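Local coordinates for membrane protein implicated in regulation of membrane protease activity (Corynebacterium glutamicum ATCC 13032, PDB 3CP0), which is of uncertain function but, as a membrane protein with a soluble NfeD-like beta-barrel domain, is probably involved in regulating membrane protease activity, at residues G40-D45 against E64-I69. Residues are numbered along the deposited sequence; the frame is centred on the assembly and turned at random. Where two conformers were deposited one is given.
With ZN (zinc ion), chain B.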
loop_
_atom_site.group_PDB
_atom_site.type_symbol
_atom_site.label_atom_id
_atom_site.label_comp_id
_atom_site.label_asym_id
_atom_site.label_seq_id
_atom_site.Cartn_x
_atom_site.Cartn_y
_atom_site.Cartn_z
ATOM N N GLY A 40 3.460 -2.215 7.366
ATOM C CA GLY A 40 3.118 -0.968 6.712
ATOM C C GLY A 40 1.603 -0.754 6.800
ATOM O O GLY A 40 0.825 -1.707 6.937
ATOM N N GLN A 41 1.199 0.486 6.734
ATOM C CA GLN A 41 -0.218 0.843 6.776
ATOM C C GLN A 41 -0.413 2.030 5.865
ATOM O O GLN A 41 0.425 2.970 5.861
ATOM C CB GLN A 41 -0.677 1.187 8.193
ATOM C CG GLN A 41 -0.714 -0.048 9.109
ATOM C CD GLN A 41 -1.320 0.242 10.502
ATOM O OE1 GLN A 41 -1.943 1.296 10.749
ATOM N NE2 GLN A 41 -1.121 -0.699 11.418
ATOM N N VAL A 42 -1.515 1.985 5.130
ATOM C CA VAL A 42 -1.831 3.116 4.236
ATOM C C VAL A 42 -3.282 3.543 4.419
ATOM O O VAL A 42 -4.112 2.764 4.898
ATOM C CB VAL A 42 -1.616 2.731 2.732
ATOM C CG1 VAL A 42 -0.151 2.354 2.457
ATOM C CG2 VAL A 42 -2.589 1.554 2.316
ATOM N N ARG A 43 -3.584 4.772 3.992
ATOM C CA ARG A 43 -4.959 5.296 3.954
ATOM C C ARG A 43 -5.519 5.171 2.524
ATOM O O ARG A 43 -4.984 5.769 1.571
ATOM C CB ARG A 43 -4.985 6.761 4.456
ATOM C CG ARG A 43 -6.335 7.481 4.218
ATOM C CD ARG A 43 -6.539 8.754 5.086
ATOM N NE ARG A 43 -5.308 9.531 5.271
ATOM C CZ ARG A 43 -5.157 10.537 6.129
ATOM N NH1 ARG A 43 -6.159 10.929 6.912
ATOM N NH2 ARG A 43 -3.992 11.161 6.202
ATOM N N LEU A 44 -6.579 4.386 2.373
ATOM C CA LEU A 44 -7.089 3.963 1.064
ATOM C C LEU A 44 -8.654 4.031 1.121
ATOM O O LEU A 44 -9.282 3.353 1.966
ATOM C CB LEU A 44 -6.588 2.506 0.794
ATOM C CG LEU A 44 -7.145 1.803 -0.443
ATOM C CD1 LEU A 44 -6.864 2.594 -1.741
ATOM C CD2 LEU A 44 -6.411 0.430 -0.476
ATOM N N ASP A 45 -9.279 4.857 0.261
ATOM C CA ASP A 45 -10.759 5.055 0.282
ATOM C C ASP A 45 -11.260 5.378 1.712
ATOM O O ASP A 45 -12.284 4.881 2.179
ATOM C CB ASP A 45 -11.512 3.833 -0.282
ATOM C CG ASP A 45 -11.675 3.861 -1.801
ATOM O OD1 ASP A 45 -11.096 4.759 -2.471
ATOM O OD2 ASP A 45 -12.377 2.969 -2.374
ATOM N N GLU A 64 4.471 9.331 2.126
ATOM C CA GLU A 64 4.594 9.081 0.672
ATOM C C GLU A 64 3.270 8.631 0.068
ATOM O O GLU A 64 2.455 7.995 0.758
ATOM C CB GLU A 64 5.709 8.061 0.325
ATOM C CG GLU A 64 7.133 8.605 0.666
ATOM C CD GLU A 64 8.261 7.602 0.321
ATOM O OE1 GLU A 64 8.131 6.872 -0.688
ATOM O OE2 GLU A 64 9.296 7.539 1.039
ATOM N N ILE A 65 3.068 8.981 -1.209
ATOM C CA ILE A 65 1.914 8.452 -1.956
ATOM C C ILE A 65 2.367 7.259 -2.798
ATOM O O ILE A 65 3.396 7.344 -3.501
ATOM C CB ILE A 65 1.301 9.537 -2.911
ATOM C CG1 ILE A 65 1.004 10.844 -2.149
ATOM C CG2 ILE A 65 0.041 8.928 -3.586
ATOM C CD1 ILE A 65 0.202 10.638 -0.855
ATOM N N VAL A 66 1.642 6.134 -2.676
ATOM C CA VAL A 66 1.936 4.924 -3.446
ATOM C C VAL A 66 0.715 4.512 -4.273
ATOM O O VAL A 66 -0.388 5.084 -4.093
ATOM C CB VAL A 66 2.300 3.783 -2.459
ATOM C CG1 VAL A 66 3.595 4.200 -1.733
ATOM C CG2 VAL A 66 1.157 3.593 -1.397
ATOM N N SER A 67 0.909 3.554 -5.175
ATOM C CA SER A 67 -0.161 2.990 -5.985
ATOM C C SER A 67 -0.366 1.547 -5.523
ATOM O O SER A 67 0.615 0.779 -5.342
ATOM C CB SER A 67 0.209 3.006 -7.492
ATOM O OG SER A 67 -0.122 4.309 -8.017
ATOM N N VAL A 68 -1.626 1.184 -5.329
ATOM C CA VAL A 68 -1.967 -0.227 -5.002
ATOM C C VAL A 68 -1.938 -1.031 -6.294
ATOM O O VAL A 68 -2.678 -0.731 -7.238
ATOM C CB VAL A 68 -3.361 -0.348 -4.325
ATOM C CG1 VAL A 68 -3.672 -1.816 -4.029
ATOM C CG2 VAL A 68 -3.401 0.506 -3.016
ATOM N N ILE A 69 -1.031 -2.000 -6.371
ATOM C CA ILE A 69 -0.921 -2.800 -7.603
ATOM C C ILE A 69 -1.397 -4.247 -7.496
ATOM O O ILE A 69 -1.430 -4.986 -8.447
ATOM C CB ILE A 69 0.539 -2.650 -8.253
ATOM C CG1 ILE A 69 1.635 -3.010 -7.246
ATOM C CG2 ILE A 69 0.744 -1.227 -8.732
ATOM C CD1 ILE A 69 1.610 -4.452 -6.835
HETATM ZN ZN ZN B . -12.363 3.156 -4.355
HETATM O O HOH W 1 -13.499 1.446 -4.910
#
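Val42 faces Val66 and Leu44 faces Val68 across the interior of the domain, the two segments running in the same general sense but strongly inclined, with CA atoms 8.7 Å apart in the first pair and 9.0 Å in the second, too far for the backbones to pair. Strands 41-44 and 65-72 are not sheet neighbours: strand 28-31 pairs with both, and side chains alone make the contact.

The tighter meeting is tip to tip, with Leu44 CD2 3.9 Å from Val68 CG2. In Leu44 the CG is anti to the backbone N (chi1 173°), which extends the isobutyl group into the interior; leucine is long enough to meet Val68 there with one methyl of its forked end. Val68 answers with the branch beside its own backbone N, because its other methyl, CG1, takes the anti place (chi1 179°). Val42 CG1 and Val66 CG2 lie 4.3 Å apart, a looser approach between two beta-branched residues well suited to extended strands. All four are buried. Trp49 touches both Val42 and Leu44, Ala51 also lies against Val42, and Val31, Val78 and Phe60 are among the neighbours of Val66.

Just past Leu44 the chain turns out of the strand, and Asp45, in a left-handed backbone conformation, places its carboxylate on the surface. Its OD2 binds a zinc ion at 2.0 Å, while OD1 stays at 2.8 Å from the metal. His27, on which Leu44 also packs, supplies NE2 to the same zinc, and a water oxygen lies 2.1 Å from the zinc ion. Apolar residues meeting across the interior of a closed five-stranded sheet (strand order 28-31, 41-44, 47-53, 75-80, 65-72, first pairing with last) form the core of an OB-fold beta barrel, as in NfeD C-terminal domains.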